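Local atomic coordinates of cytochrome c2 (Blastochloris viridis, PDB entry 1CO6), a protein that carries electrons through a covalently bound heme c, serving in purple photosynthetic bacteria as donor to the oxidized bacteriochlorophyll of the photophosphorylation pathway. Residues S5-F10 with I94-Q99; N32-R37 with I56-E61; V62-I67 with K89-I94. All coordinates share one frame; numbering follows the deposited sequence.

Interaction 1 (S5-F10 with I94-Q99)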
# COMPACT_ATOMS: atom_id res chain seq x y z
N SER A 5 -13.34 5.69 7.75
CA SER A 5 -13.08 6.67 6.69
C SER A 5 -11.96 6.16 5.75
O SER A 5 -12.13 6.37 4.54
CB SER A 5 -12.69 8.07 7.13
OG SER A 5 -13.74 8.60 7.94
N GLY A 6 -10.94 5.51 6.28
CA GLY A 6 -9.86 5.00 5.41
C GLY A 6 -10.37 3.88 4.49
O GLY A 6 -9.87 3.69 3.36
N GLU A 7 -11.38 3.18 4.99
CA GLU A 7 -11.98 2.08 4.24
C GLU A 7 -12.54 2.59 2.93
O GLU A 7 -12.37 1.90 1.90
CB GLU A 7 -13.03 1.30 5.03
CG GLU A 7 -13.54 0.05 4.27
CD GLU A 7 -14.34 -0.89 5.10
OE1 GLU A 7 -14.74 -0.67 6.22
OE2 GLU A 7 -14.57 -1.97 4.51
N GLN A 8 -13.15 3.78 2.98
CA GLN A 8 -13.68 4.40 1.76
C GLN A 8 -12.59 4.86 0.81
O GLN A 8 -12.76 4.71 -0.40
CB GLN A 8 -14.59 5.61 2.04
CG GLN A 8 -15.73 5.20 2.97
CD GLN A 8 -16.67 4.27 2.20
OE1 GLN A 8 -17.12 3.23 2.68
NE2 GLN A 8 -16.92 4.71 0.96
N VAL A 9 -11.53 5.48 1.35
CA VAL A 9 -10.42 5.91 0.48
C VAL A 9 -9.82 4.63 -0.15
O VAL A 9 -9.40 4.68 -1.32
CB VAL A 9 -9.41 6.76 1.30
CG1 VAL A 9 -8.17 7.10 0.48
CG2 VAL A 9 -9.99 8.01 1.92
N PHE A 10 -9.79 3.51 0.56
CA PHE A 10 -9.24 2.24 0.08
C PHE A 10 -9.88 1.69 -1.20
O PHE A 10 -9.30 0.89 -1.94
CB PHE A 10 -9.21 1.13 1.13
CG PHE A 10 -8.22 0.03 0.79
CD1 PHE A 10 -8.68 -1.16 0.20
CD2 PHE A 10 -6.85 0.25 0.97
CE1 PHE A 10 -7.78 -2.18 -0.12
CE2 PHE A 10 -5.94 -0.76 0.63
CZ PHE A 10 -6.42 -1.96 0.06
N ILE A 94 -4.06 5.27 6.08
CA ILE A 94 -3.08 4.67 6.98
C ILE A 94 -3.82 3.96 8.12
O ILE A 94 -3.47 2.77 8.38
CB ILE A 94 -2.05 5.68 7.57
CG1 ILE A 94 -1.11 6.21 6.49
CG2 ILE A 94 -1.23 5.01 8.74
CD1 ILE A 94 -0.29 7.47 6.89
N ALA A 95 -4.79 4.62 8.74
CA ALA A 95 -5.54 4.00 9.86
C ALA A 95 -6.18 2.66 9.47
O ALA A 95 -6.11 1.65 10.21
CB ALA A 95 -6.58 4.99 10.35
N TYR A 96 -6.77 2.65 8.25
CA TYR A 96 -7.42 1.45 7.74
C TYR A 96 -6.46 0.27 7.50
O TYR A 96 -6.67 -0.87 7.90
CB TYR A 96 -8.19 1.81 6.43
CG TYR A 96 -8.85 0.56 5.88
CD1 TYR A 96 -9.95 -0.07 6.49
CD2 TYR A 96 -8.37 0.02 4.68
CE1 TYR A 96 -10.57 -1.21 5.94
CE2 TYR A 96 -8.95 -1.13 4.11
CZ TYR A 96 -10.05 -1.72 4.77
OH TYR A 96 -10.53 -2.85 4.20
N ILE A 97 -5.37 0.59 6.77
CA ILE A 97 -4.40 -0.45 6.43
C ILE A 97 -3.75 -1.03 7.69
O ILE A 97 -3.47 -2.24 7.70
CB ILE A 97 -3.36 0.07 5.38
CG1 ILE A 97 -4.07 0.41 4.03
CG2 ILE A 97 -2.21 -0.97 5.14
CD1 ILE A 97 -3.06 1.09 3.04
N LYS A 98 -3.43 -0.16 8.66
CA LYS A 98 -2.76 -0.55 9.91
C LYS A 98 -3.54 -1.58 10.70
O LYS A 98 -2.90 -2.27 11.50
CB LYS A 98 -2.37 0.60 10.86
CG LYS A 98 -0.86 0.92 10.70
CD LYS A 98 -0.25 1.61 11.91
CE LYS A 98 1.09 1.04 12.36
NZ LYS A 98 2.25 1.65 11.66
N GLN A 99 -4.83 -1.71 10.53
CA GLN A 99 -5.66 -2.68 11.22
C GLN A 99 -5.27 -4.13 10.92
O GLN A 99 -5.51 -4.99 11.79
CB GLN A 99 -7.17 -2.63 10.88
CG GLN A 99 -7.79 -1.30 11.25
CD GLN A 99 -9.25 -1.31 10.86
OE1 GLN A 99 -10.08 -1.24 11.76
NE2 GLN A 99 -9.55 -1.39 9.56
O HOH W 1 -12.65 -4.05 5.57
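Glu7 and Tyr96 share one water molecule, which lies 2.8 Å from Tyr96 OH, in the plane of the phenol ring, and donates to Glu7 OE2 over 3.0 Å. This bridge sits at the rim of the crossing of the N- and C-terminal helices that is a hallmark of the cytochrome c fold. The short axes of 5-10 and 94-98 meet almost at a right angle, 94°, and come within 7.7 Å of each other. Such closeness depends on Gly6, whose bare backbone accepts the other helix: Tyr96 CB rests 3.6 Å from Gly6 C. With CG anti to its backbone nitrogen (chi1 179°), the tyrosine ring lies along helix 3-14, and Glu7 CA lies over one of its faces in a CH-pi contact, 3.8 Å from the centroid. The extended Glu7 chain follows the same ring outward, its carboxylate turned only 19° from the ring plane. At the other rim of the phenol stands Phe10, an oblique aromatic neighbour whose side chain also reaches toward Cys13 and His17 of the heme site. Phe10 CG touches Tyr96 CE2 at 3.6 Å, while farther along the ring Phe10 CE2 meets Ile97 CG1 at 4.1 Å.

Interaction 2 (N32-R37 with I56-E61). With HEC (heme c), chain B.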
# COMPACT_ATOMS: atom_id res chain seq x y z
N ASN A 32 -1.77 -6.68 3.19
CA ASN A 32 -1.83 -7.15 4.61
C ASN A 32 -0.39 -7.02 5.13
O ASN A 32 0.57 -7.33 4.38
CB ASN A 32 -2.21 -8.63 4.67
CG ASN A 32 -3.71 -8.80 4.44
OD1 ASN A 32 -4.49 -7.93 4.85
ND2 ASN A 32 -4.03 -9.92 3.78
N GLY A 33 -0.26 -6.60 6.37
CA GLY A 33 1.04 -6.39 7.01
C GLY A 33 1.95 -5.47 6.24
O GLY A 33 3.16 -5.71 6.15
N LEU A 34 1.46 -4.39 5.66
CA LEU A 34 2.30 -3.48 4.90
C LEU A 34 3.36 -2.73 5.72
O LEU A 34 4.56 -2.73 5.30
CB LEU A 34 1.41 -2.50 4.08
CG LEU A 34 2.24 -1.45 3.37
CD1 LEU A 34 2.98 -1.98 2.12
CD2 LEU A 34 1.31 -0.32 2.95
N PHE A 35 2.96 -2.06 6.81
CA PHE A 35 3.96 -1.23 7.54
C PHE A 35 5.05 -2.06 8.20
O PHE A 35 4.70 -2.98 8.92
CB PHE A 35 3.24 -0.24 8.49
CG PHE A 35 2.33 0.67 7.69
CD1 PHE A 35 2.90 1.63 6.85
CD2 PHE A 35 0.95 0.53 7.79
CE1 PHE A 35 2.08 2.45 6.09
CE2 PHE A 35 0.09 1.35 7.01
CZ PHE A 35 0.68 2.29 6.17
N GLY A 36 6.29 -1.66 7.93
CA GLY A 36 7.48 -2.34 8.49
C GLY A 36 8.10 -3.26 7.48
O GLY A 36 9.28 -3.63 7.62
N ARG A 37 7.30 -3.62 6.45
CA ARG A 37 7.85 -4.57 5.43
C ARG A 37 8.75 -3.85 4.42
O ARG A 37 8.58 -2.64 4.16
CB ARG A 37 6.70 -5.39 4.90
CG ARG A 37 6.06 -5.06 3.56
CD ARG A 37 5.13 -6.26 3.20
NE ARG A 37 4.53 -5.88 1.93
CZ ARG A 37 3.24 -5.95 1.56
NH1 ARG A 37 2.84 -5.54 0.32
NH2 ARG A 37 2.29 -6.41 2.38
N ILE A 56 13.55 0.39 -0.12
CA ILE A 56 12.62 1.06 0.78
C ILE A 56 12.06 0.09 1.82
O ILE A 56 11.80 -1.10 1.61
CB ILE A 56 11.41 1.66 -0.03
CG1 ILE A 56 11.82 2.98 -0.70
CG2 ILE A 56 10.08 1.82 0.76
CD1 ILE A 56 10.74 3.50 -1.69
N THR A 57 11.86 0.70 2.99
CA THR A 57 11.18 0.01 4.09
C THR A 57 9.89 0.83 4.26
O THR A 57 9.98 2.08 4.40
CB THR A 57 11.99 -0.10 5.43
OG1 THR A 57 13.16 -0.87 5.03
CG2 THR A 57 11.16 -0.76 6.54
N TRP A 58 8.74 0.17 4.29
CA TRP A 58 7.47 0.91 4.40
C TRP A 58 7.08 1.36 5.80
O TRP A 58 6.40 0.64 6.52
CB TRP A 58 6.31 0.10 3.77
CG TRP A 58 6.50 -0.11 2.31
CD1 TRP A 58 6.75 -1.29 1.70
CD2 TRP A 58 6.43 0.88 1.29
NE1 TRP A 58 6.82 -1.09 0.34
CE2 TRP A 58 6.60 0.23 0.06
CE3 TRP A 58 6.20 2.27 1.30
CZ2 TRP A 58 6.63 0.91 -1.16
CZ3 TRP A 58 6.21 2.95 0.09
CH2 TRP A 58 6.39 2.28 -1.12
N THR A 59 7.52 2.54 6.10
CA THR A 59 7.20 3.21 7.38
C THR A 59 6.03 4.10 6.96
O THR A 59 5.82 4.28 5.74
CB THR A 59 8.43 4.07 7.87
OG1 THR A 59 8.65 5.12 6.88
CG2 THR A 59 9.72 3.28 8.13
N GLU A 60 5.36 4.66 7.95
CA GLU A 60 4.25 5.60 7.71
C GLU A 60 4.68 6.83 6.96
O GLU A 60 3.95 7.21 6.01
CB GLU A 60 3.55 6.06 8.98
CG GLU A 60 2.63 5.05 9.66
CD GLU A 60 1.74 5.67 10.70
OE1 GLU A 60 1.37 6.84 10.70
OE2 GLU A 60 1.43 4.83 11.57
N GLU A 61 5.81 7.41 7.33
CA GLU A 61 6.31 8.65 6.67
C GLU A 61 6.63 8.40 5.20
O GLU A 61 6.25 9.20 4.31
CB GLU A 61 7.48 9.13 7.48
CG GLU A 61 8.50 10.18 7.17
CD GLU A 61 9.85 10.07 7.86
OE1 GLU A 61 10.50 10.96 8.41
OE2 GLU A 61 10.28 8.88 7.82
FE HEC B . -0.56 0.06 -5.50
CHA HEC B . 2.40 -1.48 -5.41
CHB HEC B . -0.27 0.91 -2.20
CHC HEC B . -3.51 1.88 -5.69
CHD HEC B . -1.12 -1.15 -8.69
NA HEC B . 0.81 -0.26 -4.06
C1A HEC B . 2.07 -0.81 -4.24
C2A HEC B . 2.85 -0.62 -3.04
C3A HEC B . 2.09 0.05 -2.17
C4A HEC B . 0.81 0.31 -2.78
CMA HEC B . 2.46 0.52 -0.74
CAA HEC B . 4.27 -1.21 -2.80
CBA HEC B . 4.09 -2.69 -2.34
CGA HEC B . 5.32 -3.47 -1.97
O1A HEC B . 6.39 -2.89 -2.02
O2A HEC B . 5.10 -4.67 -1.66
NB HEC B . -1.66 1.13 -4.22
C1B HEC B . -1.38 1.31 -2.86
C2B HEC B . -2.44 2.10 -2.29
C3B HEC B . -3.31 2.41 -3.26
C4B HEC B . -2.86 1.79 -4.47
CMB HEC B . -2.45 2.49 -0.79
CAB HEC B . -4.63 3.23 -3.06
CBB HEC B . -4.43 4.61 -2.85
NC HEC B . -2.01 0.31 -6.91
C1C HEC B . -3.12 1.11 -6.79
C2C HEC B . -3.88 1.01 -8.02
C3C HEC B . -3.22 0.22 -8.86
C4C HEC B . -2.05 -0.27 -8.17
CMC HEC B . -5.20 1.78 -8.28
CAC HEC B . -3.70 -0.24 -10.30
CBC HEC B . -3.99 0.71 -11.29
ND HEC B . 0.44 -1.13 -6.78
C1D HEC B . 0.07 -1.47 -8.08
C2D HEC B . 1.17 -2.21 -8.69
C3D HEC B . 2.14 -2.32 -7.78
C4D HEC B . 1.71 -1.64 -6.59
CMD HEC B . 1.13 -2.74 -10.15
CAD HEC B . 3.55 -2.95 -7.94
CBD HEC B . 4.59 -1.84 -8.28
CGD HEC B . 5.85 -2.37 -8.95
O1D HEC B . 6.51 -1.41 -9.46
O2D HEC B . 6.15 -3.59 -8.94
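Trp58, with CG anti to its carbonyl carbon (chi1 -63°), and Leu34, with CG anti to its backbone nitrogen (chi1 175°), turn their side chains to the same place beside the heme. There Leu34 CD1 lies over the five-membered ring of the indole, 4.1 Å from its centroid, in a CH-pi contact. The heme methyl CMA is packed over the same ring system, 3.8 Å from Leu34 CD1, and Ile56 CG2 covers the opposite face, so the indole is sandwiched between aliphatic groups.

The backbones are tied together by two hydrogen bonds. Leu34 to Arg37 forms a type II beta turn, and Gly36 has a backbone conformation that calls for glycine. Gly36 N donates to Trp58 O at 2.7 Å, tilted 31° from the carbonyl plane. Trp58 N returns a nearly straight bond of 2.8 Å to Arg37 O. The same Trp58 O also receives a CA-H contact from Phe35 and lies near the plane of the Phe35 ring, at its edge; Glu60 CG approaches a face of that ring.

With both backbones fixed, two side chains hold the two oxygens of one heme propionate. Trp58 NE1 donates to O1A of heme c at 3.0 Å, and Arg37 NH1 donates to O2A of heme c at 3.1 Å, with the oxygen in the guanidinium plane. Arg37 NH1 is also bonded to Val30 O, which steadies the guanidinium from the protein side. Arginine and indole donors of this kind would be expected to stabilise the ionised carboxylate. Gripping a heme propionate by a tryptophan and an arginine from two separate loops is characteristic of the class I cytochrome c heme pocket.

Interaction 3 (V62-I67 with K89-I94). With HEC (heme c), chain B.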
# COMPACT_ATOMS: atom_id res chain seq x y z
N VAL A 62 7.33 7.29 4.94
CA VAL A 62 7.67 6.89 3.55
C VAL A 62 6.36 6.56 2.79
O VAL A 62 6.27 6.99 1.59
CB VAL A 62 8.69 5.74 3.50
CG1 VAL A 62 8.84 5.23 2.06
CG2 VAL A 62 10.03 6.12 4.14
N PHE A 63 5.41 5.90 3.42
CA PHE A 63 4.13 5.60 2.70
C PHE A 63 3.45 6.91 2.28
O PHE A 63 2.92 7.10 1.19
CB PHE A 63 3.21 4.72 3.54
CG PHE A 63 1.82 4.50 2.99
CD1 PHE A 63 1.64 3.46 2.05
CD2 PHE A 63 0.74 5.26 3.37
CE1 PHE A 63 0.36 3.19 1.53
CE2 PHE A 63 -0.54 5.06 2.81
CZ PHE A 63 -0.71 3.99 1.91
N ARG A 64 3.48 7.83 3.21
CA ARG A 64 2.87 9.17 3.06
C ARG A 64 3.45 9.87 1.85
O ARG A 64 2.69 10.44 1.02
CB ARG A 64 3.07 9.96 4.36
CG ARG A 64 2.28 11.24 4.45
CD ARG A 64 2.22 11.81 5.81
NE ARG A 64 1.30 11.22 6.76
CZ ARG A 64 -0.02 11.44 6.77
NH1 ARG A 64 -0.72 12.19 5.90
NH2 ARG A 64 -0.68 10.92 7.80
N GLU A 65 4.78 9.89 1.75
CA GLU A 65 5.42 10.56 0.60
C GLU A 65 5.16 9.81 -0.70
O GLU A 65 4.93 10.41 -1.79
CB GLU A 65 6.92 10.80 0.73
CG GLU A 65 7.77 9.88 1.55
CD GLU A 65 9.03 10.43 2.13
OE1 GLU A 65 9.95 9.79 2.61
OE2 GLU A 65 9.06 11.69 2.11
N TYR A 66 5.20 8.49 -0.67
CA TYR A 66 4.97 7.68 -1.86
C TYR A 66 3.58 7.85 -2.40
O TYR A 66 3.36 8.07 -3.58
CB TYR A 66 5.19 6.18 -1.53
CG TYR A 66 4.78 5.18 -2.57
CD1 TYR A 66 3.59 4.45 -2.43
CD2 TYR A 66 5.59 4.97 -3.71
CE1 TYR A 66 3.22 3.50 -3.38
CE2 TYR A 66 5.22 4.00 -4.67
CZ TYR A 66 4.03 3.31 -4.50
OH TYR A 66 3.70 2.36 -5.41
N ILE A 67 2.60 7.70 -1.53
CA ILE A 67 1.19 7.78 -1.97
C ILE A 67 0.78 9.11 -2.56
O ILE A 67 -0.14 9.08 -3.45
CB ILE A 67 0.29 7.15 -0.87
CG1 ILE A 67 -0.89 6.33 -1.44
CG2 ILE A 67 -0.17 8.30 0.08
CD1 ILE A 67 -0.57 5.15 -2.39
N LYS A 89 -7.16 12.31 3.85
CA LYS A 89 -7.41 11.00 3.22
C LYS A 89 -6.29 9.99 3.48
O LYS A 89 -6.58 8.82 3.80
CB LYS A 89 -7.60 11.12 1.71
CG LYS A 89 -8.93 11.83 1.41
CD LYS A 89 -9.21 11.64 -0.08
CE LYS A 89 -10.64 12.03 -0.40
NZ LYS A 89 -10.79 13.51 -0.31
N VAL A 90 -5.06 10.48 3.36
CA VAL A 90 -3.84 9.67 3.59
C VAL A 90 -3.86 9.18 5.04
O VAL A 90 -3.65 8.00 5.33
CB VAL A 90 -2.57 10.41 3.12
CG1 VAL A 90 -1.29 9.64 3.55
CG2 VAL A 90 -2.53 10.65 1.61
N SER A 91 -4.07 10.11 5.97
CA SER A 91 -4.16 9.79 7.42
C SER A 91 -5.24 8.74 7.64
O SER A 91 -5.02 7.75 8.38
CB SER A 91 -4.36 11.07 8.23
OG SER A 91 -3.26 11.95 8.06
N ASP A 92 -6.39 8.83 7.00
CA ASP A 92 -7.48 7.84 7.16
C ASP A 92 -7.08 6.47 6.58
O ASP A 92 -7.26 5.42 7.21
CB ASP A 92 -8.81 8.33 6.56
CG ASP A 92 -9.35 9.49 7.42
OD1 ASP A 92 -9.02 9.63 8.59
OD2 ASP A 92 -10.09 10.28 6.83
N LEU A 93 -6.50 6.59 5.36
CA LEU A 93 -6.00 5.40 4.65
C LEU A 93 -5.03 4.58 5.49
O LEU A 93 -5.10 3.34 5.56
CB LEU A 93 -5.38 5.98 3.35
CG LEU A 93 -4.74 4.88 2.49
CD1 LEU A 93 -5.84 3.91 2.07
CD2 LEU A 93 -4.05 5.57 1.31
N ILE A 94 -4.06 5.27 6.08
CA ILE A 94 -3.08 4.67 6.98
C ILE A 94 -3.82 3.96 8.12
O ILE A 94 -3.47 2.77 8.38
CB ILE A 94 -2.05 5.68 7.57
CG1 ILE A 94 -1.11 6.21 6.49
CG2 ILE A 94 -1.23 5.01 8.74
CD1 ILE A 94 -0.29 7.47 6.89
FE HEC B . -0.56 0.06 -5.50
CHA HEC B . 2.40 -1.48 -5.41
CHB HEC B . -0.27 0.91 -2.20
CHC HEC B . -3.51 1.88 -5.69
CHD HEC B . -1.12 -1.15 -8.69
NA HEC B . 0.81 -0.26 -4.06
C1A HEC B . 2.07 -0.81 -4.24
C2A HEC B . 2.85 -0.62 -3.04
C3A HEC B . 2.09 0.05 -2.17
C4A HEC B . 0.81 0.31 -2.78
CMA HEC B . 2.46 0.52 -0.74
CAA HEC B . 4.27 -1.21 -2.80
CBA HEC B . 4.09 -2.69 -2.34
CGA HEC B . 5.32 -3.47 -1.97
O1A HEC B . 6.39 -2.89 -2.02
O2A HEC B . 5.10 -4.67 -1.66
NB HEC B . -1.66 1.13 -4.22
C1B HEC B . -1.38 1.31 -2.86
C2B HEC B . -2.44 2.10 -2.29
C3B HEC B . -3.31 2.41 -3.26
C4B HEC B . -2.86 1.79 -4.47
CMB HEC B . -2.45 2.49 -0.79
CAB HEC B . -4.63 3.23 -3.06
CBB HEC B . -4.43 4.61 -2.85
NC HEC B . -2.01 0.31 -6.91
C1C HEC B . -3.12 1.11 -6.79
C2C HEC B . -3.88 1.01 -8.02
C3C HEC B . -3.22 0.22 -8.86
C4C HEC B . -2.05 -0.27 -8.17
CMC HEC B . -5.20 1.78 -8.28
CAC HEC B . -3.70 -0.24 -10.30
CBC HEC B . -3.99 0.71 -11.29
ND HEC B . 0.44 -1.13 -6.78
C1D HEC B . 0.07 -1.47 -8.08
C2D HEC B . 1.17 -2.21 -8.69
C3D HEC B . 2.14 -2.32 -7.78
C4D HEC B . 1.71 -1.64 -6.59
CMD HEC B . 1.13 -2.74 -10.15
CAD HEC B . 3.55 -2.95 -7.94
CBD HEC B . 4.59 -1.84 -8.28
CGD HEC B . 5.85 -2.37 -8.95
O1D HEC B . 6.51 -1.41 -9.46
O2D HEC B . 6.15 -3.59 -8.94
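Phe63 is the bump that fills the hollow between Leu93 and Ile94 where helices 60-68 and 87-98 pack beside the heme of this cytochrome c fold. The short axes are 10.7 Å apart and inclined at 128°, a spacing that leaves room for a layer of large side chains. The phenylalanine enters rim first: Phe63 CZ touches Leu93 CD2 near the ring plane at 3.7 Å, and Phe63 CD2 meets Ile94 CG1 at 3.7 Å, with the Phe63 and Ile94 side chains sliding past each other in opposite directions. At the same leading edge, Phe63 CZ is 3.5 Å from the heme methyl CMB. One turn on, Ile67 interlocks with Val90 through their CG2 methyls, while Ile67 CD1 extends to the heme at C2B, 3.6 Å away. Toward the outer margin the layer is closed by Arg64. Its chain bends at chi3 (-78°), laying the guanidinium across the neighbouring helix with Val90 CG1 and Ile94 CD1 over one face. The polar end is placed by Ser91, whose OG is also bonded to Glu87 O within its own helix. Arg64 NH2 donates to Ser91 OG at 2.8 Å, the oxygen lying only 12° out of the guanidinium plane.

The three contacts are a compact example of a small fold of helices and long loops, without strands, built around a cofactor, with centres 10 to 14 Å apart. Interaction 1 joins the two ends of the chain, and the other two fall in series between them: interaction 2 comes first, then interaction 3. Helix 87-98 serves interactions 1 and 3 on different sides, with Ile94 common to both segments, whereas helix 60-68 begins in interaction 2 and continues into interaction 3. Direct contacts join the set: Lys98 forms a salt bridge with Glu60, and the rings of Phe35 and Phe63 meet edge to face. Interactions 2 and 3 touch the heme and Ile97 brings interaction 1 close, so several parts of the chain surround it.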